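Local coordinates for hemopexin fold protein CP4 (Vigna unguiculata, PDB 3OYO) that is a seed protein with a haemopexin fold that binds calcium and whose exact function is not firmly established, at residues Pro2-Phe8 with Asp172-Ala176. Sequence-based numbering, arbitrary orientation.
With CA (calcium ion), chain C.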
loop_
_atom_site.group_PDB
_atom_site.type_symbol
_atom_site.label_atom_id
_atom_site.label_comp_id
_atom_site.label_asym_id
_atom_site.label_seq_id
_atom_site.Cartn_x
_atom_site.Cartn_y
_atom_site.Cartn_z
ATOM N N PRO A 2 -7.593 -7.633 -8.923
ATOM C CA PRO A 2 -6.221 -7.946 -8.521
ATOM C C PRO A 2 -6.323 -8.731 -7.207
ATOM O O PRO A 2 -7.202 -8.463 -6.394
ATOM C CB PRO A 2 -5.598 -6.565 -8.302
ATOM C CG PRO A 2 -6.719 -5.755 -7.767
ATOM C CD PRO A 2 -7.914 -6.220 -8.655
ATOM N N TYR A 3 -5.489 -9.732 -7.037
ATOM C CA TYR A 3 -5.449 -10.531 -5.808
ATOM C C TYR A 3 -5.389 -9.652 -4.548
ATOM O O TYR A 3 -6.203 -9.787 -3.632
ATOM C CB TYR A 3 -4.285 -11.513 -5.899
ATOM C CG TYR A 3 -4.605 -12.780 -6.698
ATOM C CD1 TYR A 3 -5.615 -12.774 -7.639
ATOM C CD2 TYR A 3 -3.880 -13.981 -6.499
ATOM C CE1 TYR A 3 -5.938 -13.914 -8.366
ATOM C CE2 TYR A 3 -4.182 -15.131 -7.222
ATOM C CZ TYR A 3 -5.206 -15.082 -8.164
ATOM O OH TYR A 3 -5.576 -16.191 -8.880
ATOM N N ILE A 4 -4.445 -8.706 -4.523
ATOM C CA ILE A 4 -4.309 -7.791 -3.396
ATOM C C ILE A 4 -4.534 -6.348 -3.930
ATOM O O ILE A 4 -3.919 -5.916 -4.902
ATOM C CB ILE A 4 -2.912 -7.971 -2.697
ATOM C CG1 ILE A 4 -2.789 -9.403 -2.133
ATOM C CG2 ILE A 4 -2.694 -6.911 -1.578
ATOM C CD1 ILE A 4 -1.379 -9.851 -1.778
ATOM N N ASN A 5 -5.452 -5.624 -3.285
ATOM C CA ASN A 5 -5.782 -4.321 -3.709
ATOM C C ASN A 5 -5.056 -3.266 -2.889
ATOM O O ASN A 5 -4.885 -2.141 -3.342
ATOM C CB ASN A 5 -7.301 -4.113 -3.644
ATOM C CG ASN A 5 -7.772 -3.022 -4.605
ATOM O OD1 ASN A 5 -7.006 -2.601 -5.461
ATOM N ND2 ASN A 5 -9.050 -2.621 -4.520
ATOM N N ALA A 6 -4.639 -3.596 -1.670
ATOM C CA ALA A 6 -3.920 -2.591 -0.854
ATOM C C ALA A 6 -3.159 -3.303 0.225
ATOM O O ALA A 6 -3.520 -4.415 0.603
ATOM C CB ALA A 6 -4.918 -1.585 -0.252
ATOM N N ALA A 7 -2.102 -2.678 0.739
ATOM C CA ALA A 7 -1.265 -3.313 1.764
ATOM C C ALA A 7 -0.499 -2.253 2.508
ATOM O O ALA A 7 -0.109 -1.255 1.921
ATOM C CB ALA A 7 -0.265 -4.278 1.100
ATOM N N PHE A 8 -0.297 -2.439 3.809
ATOM C CA PHE A 8 0.520 -1.514 4.561
ATOM C C PHE A 8 1.122 -2.265 5.723
ATOM O O PHE A 8 0.505 -3.171 6.330
ATOM C CB PHE A 8 -0.236 -0.223 4.996
ATOM C CG PHE A 8 -1.207 -0.391 6.163
ATOM C CD1 PHE A 8 -2.589 -0.557 5.937
ATOM C CD2 PHE A 8 -0.761 -0.310 7.473
ATOM C CE1 PHE A 8 -3.496 -0.638 7.009
ATOM C CE2 PHE A 8 -1.639 -0.424 8.564
ATOM C CZ PHE A 8 -3.025 -0.596 8.334
ATOM N N ASP A 172 -0.869 -2.527 -8.578
ATOM C CA ASP A 172 -2.084 -2.728 -7.815
ATOM C C ASP A 172 -1.938 -2.536 -6.321
ATOM O O ASP A 172 -2.866 -2.099 -5.677
ATOM C CB ASP A 172 -2.705 -4.097 -8.092
ATOM C CG ASP A 172 -3.358 -4.169 -9.436
ATOM O OD1 ASP A 172 -4.041 -3.208 -9.842
ATOM O OD2 ASP A 172 -3.227 -5.198 -10.107
ATOM N N ALA A 173 -0.807 -2.915 -5.744
ATOM C CA ALA A 173 -0.612 -2.743 -4.321
ATOM C C ALA A 173 0.855 -2.871 -4.034
ATOM O O ALA A 173 1.598 -3.418 -4.872
ATOM C CB ALA A 173 -1.424 -3.779 -3.482
ATOM N N CYS A 174 1.276 -2.370 -2.869
ATOM C CA CYS A 174 2.680 -2.468 -2.455
ATOM C C CYS A 174 2.787 -2.037 -1.026
ATOM O O CYS A 174 1.866 -1.415 -0.519
ATOM C CB CYS A 174 3.587 -1.591 -3.333
ATOM S SG CYS A 174 3.039 0.082 -3.666
ATOM N N PHE A 175 3.866 -2.402 -0.358
ATOM C CA PHE A 175 4.137 -1.955 1.004
ATOM C C PHE A 175 5.636 -1.960 1.310
ATOM O O PHE A 175 6.415 -2.686 0.677
ATOM C CB PHE A 175 3.378 -2.795 2.047
ATOM C CG PHE A 175 3.901 -4.217 2.213
ATOM C CD1 PHE A 175 3.648 -5.189 1.258
ATOM C CD2 PHE A 175 4.639 -4.567 3.361
ATOM C CE1 PHE A 175 4.111 -6.461 1.450
ATOM C CE2 PHE A 175 5.112 -5.813 3.559
ATOM C CZ PHE A 175 4.879 -6.776 2.606
ATOM N N ALA A 176 6.032 -1.136 2.282
ATOM C CA ALA A 176 7.424 -1.079 2.700
ATOM C C ALA A 176 7.693 -2.198 3.694
ATOM O O ALA A 176 6.966 -2.343 4.673
ATOM C CB ALA A 176 7.725 0.260 3.343
HETATM CA CA CA C . -5.029 -0.762 -5.474
#
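Asn-5 and Asp-172 meet through a shared calcium ion, to which each gives its backbone O at 2.5 Å. Asn-5 grips it a second time through OD1, 2.7 Å from the calcium; with CG anti to the backbone N (chi1 -156°) the amide swings back to the metal although its CB points away from Asp-172. The metal thereby bridges two acceptors, Asn-5 O and Asp-172 O, only 3.1 Å apart, and carbonyls of Asp-63 and Asp-119 complete the ring of ligands.

Beyond the metal, the segments meet by van der Waals contact. Ala-173 CB packs against the bulged backbone of Ile-4 to Ala-6, 3.6 Å from Ile-4 O, and touches Ile-4 CG2 at 3.9 Å. Farther along, Ala-7 CB approaches Phe-175 CD1 obliquely at 4.0 Å, while the ring runs on toward Tyr-184.

At the other end a polar group meets a ring carbon: the side chains of Asp-172 and Pro-2 cross at about a right angle, with OD2 3.3 Å from Pro-2 CB and accepting a hydrogen bond from Gly-188 N.

Strands 6-8 and 173-176 run nearly parallel (3°) as innermost strands of the first and last blades, around the central channel of a four-bladed haemopexin beta-propeller, where the calcium is bound.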